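Local coordinates for protein putative agmatinase (Clostridium difficile, PDB 3LHL) that probably hydrolyses agmatine to putrescine and urea, as a manganese-dependent member of the arginase family, at residues N23-R28 against P251-T256; H98-P103 against D245-S250; Y116-D121 against F154-R159. One frame throughout, in Å; residues are numbered along the deposited sequence.

Interaction 1. Residues N23-R28 against P251-T256; sequences NRPGAR and PDYDTT. With PO4 (phosphate ion), chain F.
G26 and P251 mark the nearest approach of the two backbones, their CA atoms 6.9 Å apart, where an irregular loop passes a short 3-10 turn. No backbone hydrogen bond joins the segments directly. Instead a water donates to the carbonyl O of G26 and takes a weak hydrogen bond from the N-H of D252. G26 itself has phi 141°, a backbone shape suited to glycine, and its bare CA faces the ring of Y253.

With the backbones kept apart, Y253 does the bridging. Its hydroxyl OH gives a weak hydrogen bond to the carbonyl O of P25, at 2.7 Å, while its ring is roofed by R24. The guanidinium of R24 lies flat on one ring face, the planes only 12° apart, with R24 CZ 3.8 Å from the ring centroid and almost on the ring normal, so the pair is both a stack and a cation-pi contact. Two bends in the arginine chain, at chi2 and chi3, lay the guanidinium back over the ring. NH1 hangs over the CD1–CE1 side, 3.6 Å from Y253 CD1. The rotation of the guanidinium is set from outside the pair, since NE and NH2 donate to the carbonyl oxygens of G215 and T214. At the backbone end of R24 a phosphate, probably from the crystallisation liquor, takes a nearly straight bond of 2.9 Å from N23 N to its O3, and a weak one from R24 N.

This is a surface contact: the loop between strand 10-15 and helix 30-38 meets the loop between strand 240-247 and helix 258-278, and through R24 both are tied to the loop holding T214 and G215.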
loop_
_atom_site.group_PDB
_atom_site.type_symbol
_atom_site.label_atom_id
_atom_site.label_comp_id
_atom_site.label_asym_id
_atom_site.label_seq_id
_atom_site.Cartn_x
_atom_site.Cartn_y
_atom_site.Cartn_z
ATOM N N ASN A 23 17.300 -11.038 -4.083
ATOM C CA ASN A 23 18.408 -10.188 -4.503
ATOM C C ASN A 23 18.430 -8.768 -3.958
ATOM O O ASN A 23 19.495 -8.152 -3.898
ATOM C CB ASN A 23 18.477 -10.122 -6.030
ATOM C CG ASN A 23 18.685 -11.482 -6.660
ATOM O OD1 ASN A 23 19.474 -12.292 -6.167
ATOM N ND2 ASN A 23 17.983 -11.740 -7.759
ATOM N N ARG A 24 17.278 -8.254 -3.539
ATOM C CA ARG A 24 17.209 -6.877 -3.057
ATOM C C ARG A 24 16.575 -6.698 -1.683
ATOM O O ARG A 24 15.567 -6.001 -1.536
ATOM C CB ARG A 24 16.458 -6.037 -4.091
ATOM C CG ARG A 24 17.133 -6.028 -5.455
ATOM C CD ARG A 24 18.211 -4.954 -5.522
ATOM N NE ARG A 24 17.608 -3.636 -5.705
ATOM C CZ ARG A 24 18.290 -2.508 -5.855
ATOM N NH1 ARG A 24 19.614 -2.528 -5.833
ATOM N NH2 ARG A 24 17.647 -1.366 -6.068
ATOM N N PRO A 25 17.162 -7.315 -0.651
ATOM C CA PRO A 25 16.589 -7.169 0.689
ATOM C C PRO A 25 16.739 -5.727 1.163
ATOM O O PRO A 25 17.560 -4.973 0.632
ATOM C CB PRO A 25 17.415 -8.150 1.520
ATOM C CG PRO A 25 18.779 -8.076 0.847
ATOM C CD PRO A 25 18.409 -8.106 -0.620
ATOM N N GLY A 26 15.937 -5.335 2.146
ATOM C CA GLY A 26 16.037 -3.981 2.655
ATOM C C GLY A 26 14.712 -3.328 2.990
ATOM O O GLY A 26 14.684 -2.353 3.748
ATOM N N ALA A 27 13.619 -3.846 2.433
ATOM C CA ALA A 27 12.295 -3.285 2.688
ATOM C C ALA A 27 11.949 -3.391 4.172
ATOM O O ALA A 27 11.088 -2.669 4.679
ATOM C CB ALA A 27 11.240 -4.010 1.845
ATOM N N ARG A 28 12.643 -4.291 4.863
ATOM C CA ARG A 28 12.418 -4.507 6.285
ATOM C C ARG A 28 12.681 -3.255 7.119
ATOM O O ARG A 28 12.163 -3.128 8.229
ATOM C CB ARG A 28 13.327 -5.631 6.797
ATOM C CG ARG A 28 14.790 -5.214 6.943
ATOM C CD ARG A 28 15.673 -6.374 7.389
ATOM N NE ARG A 28 15.724 -7.434 6.387
ATOM C CZ ARG A 28 16.353 -8.591 6.557
ATOM N NH1 ARG A 28 16.991 -8.836 7.697
ATOM N NH2 ARG A 28 16.333 -9.508 5.596
ATOM N N PRO A 251 15.109 1.825 1.999
ATOM C CA PRO A 251 15.976 2.953 2.366
ATOM C C PRO A 251 17.402 2.995 1.839
ATOM O O PRO A 251 17.768 3.897 1.085
ATOM C CB PRO A 251 15.949 2.928 3.896
ATOM C CG PRO A 251 14.600 2.400 4.195
ATOM C CD PRO A 251 14.463 1.269 3.203
ATOM N N ASP A 252 18.208 2.028 2.252
ATOM C CA ASP A 252 19.606 1.994 1.860
ATOM C C ASP A 252 19.904 2.105 0.372
ATOM O O ASP A 252 20.986 2.550 -0.001
ATOM C CB ASP A 252 20.275 0.742 2.427
ATOM C CG ASP A 252 20.104 0.625 3.928
ATOM O OD1 ASP A 252 20.156 1.672 4.612
ATOM O OD2 ASP A 252 19.922 -0.509 4.426
ATOM N N TYR A 253 18.963 1.725 -0.484
ATOM C CA TYR A 253 19.225 1.811 -1.917
ATOM C C TYR A 253 19.204 3.239 -2.450
ATOM O O TYR A 253 19.636 3.491 -3.574
ATOM C CB TYR A 253 18.254 0.921 -2.696
ATOM C CG TYR A 253 18.478 -0.553 -2.420
ATOM C CD1 TYR A 253 19.759 -1.113 -2.514
ATOM C CD2 TYR A 253 17.420 -1.383 -2.048
ATOM C CE1 TYR A 253 19.980 -2.469 -2.237
ATOM C CE2 TYR A 253 17.626 -2.735 -1.774
ATOM C CZ TYR A 253 18.907 -3.271 -1.867
ATOM O OH TYR A 253 19.110 -4.600 -1.573
ATOM N N ASP A 254 18.702 4.170 -1.645
ATOM C CA ASP A 254 18.680 5.579 -2.031
ATOM C C ASP A 254 19.612 6.289 -1.065
ATOM O O ASP A 254 19.198 6.719 0.014
ATOM C CB ASP A 254 17.279 6.190 -1.915
ATOM C CG ASP A 254 17.235 7.633 -2.395
ATOM O OD1 ASP A 254 18.318 8.227 -2.599
ATOM O OD2 ASP A 254 16.124 8.180 -2.567
ATOM N N THR A 255 20.872 6.403 -1.459
ATOM C CA THR A 255 21.883 7.042 -0.631
ATOM C C THR A 255 21.589 8.502 -0.303
ATOM O O THR A 255 22.133 9.033 0.664
ATOM C CB THR A 255 23.277 6.939 -1.292
ATOM O OG1 THR A 255 23.177 7.276 -2.683
ATOM C CG2 THR A 255 23.820 5.524 -1.161
ATOM N N THR A 256 20.733 9.153 -1.089
ATOM C CA THR A 256 20.408 10.553 -0.814
ATOM C C THR A 256 19.423 10.634 0.339
ATOM O O THR A 256 19.297 11.673 0.985
ATOM C CB THR A 256 19.748 11.270 -2.018
ATOM O OG1 THR A 256 18.379 10.865 -2.120
ATOM C CG2 THR A 256 20.476 10.946 -3.313
HETATM P P PO4 F . 14.069 -10.520 -5.743
HETATM O O1 PO4 F . 13.411 -10.215 -7.040
HETATM O O2 PO4 F . 13.059 -11.028 -4.780
HETATM O O3 PO4 F . 15.116 -11.555 -5.950
HETATM O O4 PO4 F . 14.693 -9.281 -5.202
HETATM O O HOH W 1 17.032 -0.903 2.470
#

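Interaction 2. Residues H98-P103 against D245-S250; sequences HLVTLP and DIVELS. With MN (manganese (II) ion), chain B.
The carboxylate oxygen OD2 of D245 is gripped by two hydroxyls: T101 OG1 donates to it at 2.8 Å, and Y198 OH forms a second hydrogen bond. The threonine comes from above the carboxylate plane, 48° out of it. The other oxygen, OD1, is hydrogen-bonded to T200 OG1, which also meets H98 NE2, so this buried acid is held at both oxygens and the histidine has its far nitrogen occupied.

H98 is steered from several directions. V247 crosses it at about a right angle, and its CG2 sits over one ring face, 3.7 Å from the centroid, in a CH-pi contact displaced toward the CD2 edge. The other methyl, CG1, packs against V100 CG2 at 4.0 Å. At the backbone, H98 N donates to E248 OE2 over 3.2 Å, meeting the carboxylate from well above its plane; the bend at chi2 (-59°) turns the glutamate back toward that N-H.

So placed, H98 ND1 binds a manganese ion at 2.2 Å. D121, D125 and D202 complete its protein ligands, an arrangement characteristic of the binuclear manganese site of the arginase family.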
loop_
_atom_site.group_PDB
_atom_site.type_symbol
_atom_site.label_atom_id
_atom_site.label_comp_id
_atom_site.label_asym_id
_atom_site.label_seq_id
_atom_site.Cartn_x
_atom_site.Cartn_y
_atom_site.Cartn_z
ATOM N N HIS A 98 5.777 -6.316 -0.513
ATOM C CA HIS A 98 4.351 -6.291 -0.804
ATOM C C HIS A 98 3.550 -7.491 -0.299
ATOM O O HIS A 98 2.331 -7.425 -0.199
ATOM C CB HIS A 98 4.146 -6.114 -2.309
ATOM C CG HIS A 98 2.942 -5.296 -2.659
ATOM N ND1 HIS A 98 2.747 -4.756 -3.911
ATOM C CD2 HIS A 98 1.872 -4.928 -1.918
ATOM C CE1 HIS A 98 1.609 -4.087 -3.926
ATOM N NE2 HIS A 98 1.059 -4.176 -2.730
ATOM N N LEU A 99 4.220 -8.583 0.042
ATOM C CA LEU A 99 3.483 -9.750 0.517
ATOM C C LEU A 99 2.703 -9.479 1.809
ATOM O O LEU A 99 1.660 -10.090 2.034
ATOM C CB LEU A 99 4.427 -10.942 0.710
ATOM C CG LEU A 99 3.766 -12.277 1.079
ATOM C CD1 LEU A 99 2.714 -12.668 0.044
ATOM C CD2 LEU A 99 4.836 -13.348 1.179
ATOM N N VAL A 100 3.190 -8.558 2.644
ATOM C CA VAL A 100 2.510 -8.244 3.904
ATOM C C VAL A 100 1.056 -7.831 3.682
ATOM O O VAL A 100 0.232 -7.910 4.592
ATOM C CB VAL A 100 3.219 -7.101 4.697
ATOM C CG1 VAL A 100 4.673 -7.465 4.961
ATOM C CG2 VAL A 100 3.109 -5.788 3.945
ATOM N N THR A 101 0.755 -7.384 2.469
ATOM C CA THR A 101 -0.589 -6.963 2.112
ATOM C C THR A 101 -1.600 -8.121 2.084
ATOM O O THR A 101 -2.782 -7.922 2.371
ATOM C CB THR A 101 -0.578 -6.271 0.728
ATOM O OG1 THR A 101 0.145 -5.037 0.823
ATOM C CG2 THR A 101 -1.996 -5.993 0.241
ATOM N N LEU A 102 -1.141 -9.327 1.756
ATOM C CA LEU A 102 -2.048 -10.472 1.671
ATOM C C LEU A 102 -2.787 -10.759 2.979
ATOM O O LEU A 102 -4.017 -10.750 3.006
ATOM C CB LEU A 102 -1.294 -11.718 1.185
ATOM C CG LEU A 102 -2.060 -13.042 1.073
ATOM C CD1 LEU A 102 -3.376 -12.853 0.304
ATOM C CD2 LEU A 102 -1.171 -14.062 0.370
ATOM N N PRO A 103 -2.054 -11.018 4.076
ATOM C CA PRO A 103 -2.737 -11.294 5.345
ATOM C C PRO A 103 -3.549 -10.103 5.846
ATOM O O PRO A 103 -4.618 -10.275 6.430
ATOM C CB PRO A 103 -1.591 -11.660 6.289
ATOM C CG PRO A 103 -0.415 -10.931 5.716
ATOM C CD PRO A 103 -0.595 -11.150 4.231
ATOM N N ASP A 245 -2.196 0.516 3.115
ATOM C CA ASP A 245 -0.785 0.229 3.320
ATOM C C ASP A 245 0.095 0.815 2.214
ATOM O O ASP A 245 -0.369 1.077 1.102
ATOM C CB ASP A 245 -0.542 -1.288 3.431
ATOM C CG ASP A 245 -0.727 -2.028 2.103
ATOM O OD1 ASP A 245 -0.163 -1.584 1.074
ATOM O OD2 ASP A 245 -1.425 -3.069 2.095
ATOM N N ILE A 246 1.357 1.060 2.549
ATOM C CA ILE A 246 2.339 1.550 1.588
ATOM C C ILE A 246 3.484 0.558 1.767
ATOM O O ILE A 246 3.815 0.184 2.893
ATOM C CB ILE A 246 2.824 2.995 1.894
ATOM C CG1 ILE A 246 3.433 3.071 3.297
ATOM C CG2 ILE A 246 1.663 3.976 1.749
ATOM C CD1 ILE A 246 3.968 4.456 3.657
ATOM N N VAL A 247 4.086 0.118 0.672
ATOM C CA VAL A 247 5.137 -0.879 0.787
ATOM C C VAL A 247 6.285 -0.708 -0.191
ATOM O O VAL A 247 6.239 0.128 -1.083
ATOM C CB VAL A 247 4.542 -2.303 0.574
ATOM C CG1 VAL A 247 3.472 -2.597 1.627
ATOM C CG2 VAL A 247 3.930 -2.398 -0.820
ATOM N N GLU A 248 7.314 -1.528 0.011
ATOM C CA GLU A 248 8.498 -1.583 -0.834
ATOM C C GLU A 248 9.531 -0.459 -0.705
ATOM O O GLU A 248 10.420 -0.327 -1.554
ATOM C CB GLU A 248 8.080 -1.775 -2.302
ATOM C CG GLU A 248 7.389 -3.118 -2.568
ATOM C CD GLU A 248 8.265 -4.336 -2.224
ATOM O OE1 GLU A 248 9.276 -4.169 -1.509
ATOM O OE2 GLU A 248 7.935 -5.469 -2.658
ATOM N N LEU A 249 9.413 0.356 0.339
ATOM C CA LEU A 249 10.419 1.387 0.565
ATOM C C LEU A 249 11.622 0.616 1.096
ATOM O O LEU A 249 11.523 -0.069 2.115
ATOM C CB LEU A 249 9.987 2.398 1.631
ATOM C CG LEU A 249 11.187 3.179 2.209
ATOM C CD1 LEU A 249 11.698 4.199 1.181
ATOM C CD2 LEU A 249 10.790 3.885 3.493
ATOM N N SER A 250 12.740 0.703 0.388
ATOM C CA SER A 250 13.969 0.032 0.795
ATOM C C SER A 250 15.001 1.155 0.838
ATOM O O SER A 250 15.684 1.426 -0.144
ATOM C CB SER A 250 14.357 -1.028 -0.232
ATOM O OG SER A 250 15.332 -1.899 0.302
HETATM MN MN MN B . 4.186 -4.669 -5.603
#

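Interaction 3. Residues Y116-D121 against F154-R159; sequences YVIHFD and FQFGIR. With MN (manganese (II) ion), chain C; MN (manganese (II) ion), chain B.
F120 and F156 lie on one face of a parallel strand pair with their ring planes 28° apart, but slid so far past each other, at 5.4 Å between centroids, that the rings barely overlap. Contact is made instead by the rim of F120, whose CE1 rests 3.6 Å from F156 CB. Further back on the same face, I118 CG2 reaches toward F156 CE2, and Y116 and F154 run side by side in the same direction, with Y116 CD1 4.0 Å from F154 CE2.

The opposite face carries H119 and Q155, which cross at a slant. With its CG anti to the backbone N (chi1 174°), H119 presents the CD2 edge of the imidazole to the Q155 side chain, whose CB and CG lie alongside.

Between these two layers of side chains the strands are in regular parallel register. H119 is gripped through both its N and its O: its N donates to F154 O and its O accepts from F156 N, each at 2.7 Å. The next bond, D121 N to F156 O, is longer at 3.2 Å. There the second chain turns its corner at G157, and I158 CD1 packs against D121 CB. The carboxylate of D121 bridges the metal pair, OD1 binding one manganese at 2.3 Å and OD2 the other at 2.2 Å.

The strands are the two arms of a beta-alpha-beta unit whose helix 140-148 packs on the face of V117, H119 and Q155. In the central sheet strand 115-120 lies between 196-202 and 153-158, with 176-179 beyond.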
loop_
_atom_site.group_PDB
_atom_site.type_symbol
_atom_site.label_atom_id
_atom_site.label_comp_id
_atom_site.label_asym_id
_atom_site.label_seq_id
_atom_site.Cartn_x
_atom_site.Cartn_y
_atom_site.Cartn_z
ATOM N N TYR A 116 -13.508 -3.610 -2.551
ATOM C CA TYR A 116 -12.768 -3.347 -3.781
ATOM C C TYR A 116 -11.316 -3.036 -3.440
ATOM O O TYR A 116 -11.020 -2.496 -2.375
ATOM C CB TYR A 116 -13.404 -2.176 -4.530
ATOM C CG TYR A 116 -14.799 -2.491 -5.013
ATOM C CD1 TYR A 116 -15.006 -3.115 -6.245
ATOM C CD2 TYR A 116 -15.908 -2.227 -4.214
ATOM C CE1 TYR A 116 -16.282 -3.472 -6.670
ATOM C CE2 TYR A 116 -17.193 -2.582 -4.626
ATOM C CZ TYR A 116 -17.372 -3.206 -5.856
ATOM O OH TYR A 116 -18.633 -3.582 -6.261
ATOM N N VAL A 117 -10.414 -3.381 -4.349
ATOM C CA VAL A 117 -8.993 -3.160 -4.138
ATOM C C VAL A 117 -8.394 -2.150 -5.118
ATOM O O VAL A 117 -8.518 -2.302 -6.334
ATOM C CB VAL A 117 -8.203 -4.487 -4.284
ATOM C CG1 VAL A 117 -6.713 -4.233 -4.091
ATOM C CG2 VAL A 117 -8.714 -5.515 -3.287
ATOM N N ILE A 118 -7.757 -1.116 -4.580
ATOM C CA ILE A 118 -7.098 -0.117 -5.409
ATOM C C ILE A 118 -5.610 -0.421 -5.265
ATOM O O ILE A 118 -5.067 -0.424 -4.156
ATOM C CB ILE A 118 -7.443 1.318 -4.949
ATOM C CG1 ILE A 118 -8.909 1.616 -5.304
ATOM C CG2 ILE A 118 -6.514 2.334 -5.623
ATOM C CD1 ILE A 118 -9.380 3.028 -4.966
ATOM N N HIS A 119 -4.968 -0.691 -6.398
ATOM C CA HIS A 119 -3.563 -1.083 -6.439
ATOM C C HIS A 119 -2.640 -0.181 -7.275
ATOM O O HIS A 119 -2.813 -0.053 -8.486
ATOM C CB HIS A 119 -3.525 -2.528 -6.955
ATOM C CG HIS A 119 -2.154 -3.073 -7.215
ATOM N ND1 HIS A 119 -1.168 -3.118 -6.251
ATOM C CD2 HIS A 119 -1.633 -3.671 -8.314
ATOM C CE1 HIS A 119 -0.101 -3.723 -6.744
ATOM N NE2 HIS A 119 -0.358 -4.069 -7.993
ATOM N N PHE A 120 -1.670 0.446 -6.615
ATOM C CA PHE A 120 -0.692 1.305 -7.282
ATOM C C PHE A 120 0.622 0.535 -7.281
ATOM O O PHE A 120 1.069 0.047 -6.237
ATOM C CB PHE A 120 -0.543 2.636 -6.539
ATOM C CG PHE A 120 -1.662 3.605 -6.811
ATOM C CD1 PHE A 120 -1.644 4.407 -7.949
ATOM C CD2 PHE A 120 -2.751 3.691 -5.948
ATOM C CE1 PHE A 120 -2.697 5.282 -8.227
ATOM C CE2 PHE A 120 -3.813 4.565 -6.219
ATOM C CZ PHE A 120 -3.787 5.359 -7.357
ATOM N N ASP A 121 1.252 0.438 -8.443
ATOM C CA ASP A 121 2.469 -0.351 -8.541
ATOM C C ASP A 121 3.127 -0.163 -9.905
ATOM O O ASP A 121 2.481 0.261 -10.870
ATOM C CB ASP A 121 2.094 -1.833 -8.384
ATOM C CG ASP A 121 3.196 -2.670 -7.747
ATOM O OD1 ASP A 121 4.349 -2.648 -8.239
ATOM O OD2 ASP A 121 2.887 -3.361 -6.750
ATOM N N PHE A 154 -8.421 -3.000 -9.140
ATOM C CA PHE A 154 -8.091 -1.897 -10.041
ATOM C C PHE A 154 -6.627 -1.532 -9.850
ATOM O O PHE A 154 -6.216 -1.136 -8.762
ATOM C CB PHE A 154 -8.987 -0.698 -9.733
ATOM C CG PHE A 154 -10.441 -0.983 -9.928
ATOM C CD1 PHE A 154 -11.085 -0.610 -11.103
ATOM C CD2 PHE A 154 -11.154 -1.691 -8.962
ATOM C CE1 PHE A 154 -12.419 -0.942 -11.319
ATOM C CE2 PHE A 154 -12.492 -2.029 -9.169
ATOM C CZ PHE A 154 -13.123 -1.654 -10.351
ATOM N N GLN A 155 -5.847 -1.666 -10.915
ATOM C CA GLN A 155 -4.420 -1.399 -10.851
ATOM C C GLN A 155 -4.054 -0.147 -11.630
ATOM O O GLN A 155 -4.613 0.114 -12.694
ATOM C CB GLN A 155 -3.668 -2.618 -11.383
ATOM C CG GLN A 155 -4.293 -3.932 -10.908
ATOM C CD GLN A 155 -3.473 -5.148 -11.269
ATOM O OE1 GLN A 155 -2.376 -5.351 -10.743
ATOM N NE2 GLN A 155 -3.996 -5.964 -12.173
ATOM N N PHE A 156 -3.110 0.620 -11.091
ATOM C CA PHE A 156 -2.683 1.869 -11.713
ATOM C C PHE A 156 -1.173 2.054 -11.755
ATOM O O PHE A 156 -0.475 1.706 -10.808
ATOM C CB PHE A 156 -3.291 3.044 -10.951
ATOM C CG PHE A 156 -4.778 3.049 -10.945
ATOM C CD1 PHE A 156 -5.486 3.747 -11.922
ATOM C CD2 PHE A 156 -5.480 2.351 -9.968
ATOM C CE1 PHE A 156 -6.876 3.749 -11.923
ATOM C CE2 PHE A 156 -6.875 2.348 -9.964
ATOM C CZ PHE A 156 -7.572 3.047 -10.940
ATOM N N GLY A 157 -0.688 2.616 -12.859
ATOM C CA GLY A 157 0.732 2.885 -13.011
ATOM C C GLY A 157 1.596 1.717 -13.443
ATOM O O GLY A 157 2.815 1.854 -13.549
ATOM N N ILE A 158 0.967 0.576 -13.703
ATOM C CA ILE A 158 1.683 -0.632 -14.101
ATOM C C ILE A 158 2.519 -0.434 -15.365
ATOM O O ILE A 158 2.037 0.094 -16.364
ATOM C CB ILE A 158 0.701 -1.801 -14.348
ATOM C CG1 ILE A 158 -0.420 -1.792 -13.294
ATOM C CG2 ILE A 158 1.465 -3.130 -14.320
ATOM C CD1 ILE A 158 0.043 -1.961 -11.856
ATOM N N ARG A 159 3.775 -0.859 -15.322
ATOM C CA ARG A 159 4.647 -0.714 -16.479
ATOM C C ARG A 159 5.689 -1.821 -16.641
ATOM O O ARG A 159 6.594 -1.707 -17.463
ATOM C CB ARG A 159 5.342 0.647 -16.428
ATOM C CG ARG A 159 6.034 0.982 -15.108
ATOM C CD ARG A 159 6.652 2.381 -15.188
ATOM N NE ARG A 159 7.442 2.739 -14.012
ATOM C CZ ARG A 159 6.932 3.029 -12.818
ATOM N NH1 ARG A 159 5.620 3.004 -12.624
ATOM N NH2 ARG A 159 7.741 3.360 -11.817
HETATM MN MN MN C . 6.418 -3.100 -7.317
HETATM MN MN MN B . 4.186 -4.669 -5.603
#

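How the interactions relate
Interactions 2 and 3 are buried, whereas interaction 1 lies at the surface, and their chemistry follows that depth. At the surface, loops meet through a cation-pi stack, a weak hydroxyl bond and a water; in the core, one contact combines buried hydrogen bonds and apolar packing round a metal-binding histidine, and the other is parallel backbone pairing that ends in a bridging metal ligand. Interactions 2 and 3 serve the same sheet and share one manganese, H98 ND1 lying 3.2 Å from D121 OD2. Interactions 1 and 2 use consecutive parts of the chain at 245-256 and touch where G26 meets S250 and A27 meets E248. Interactions 1 and 3 stay apart, about 12 Å between nearest atoms.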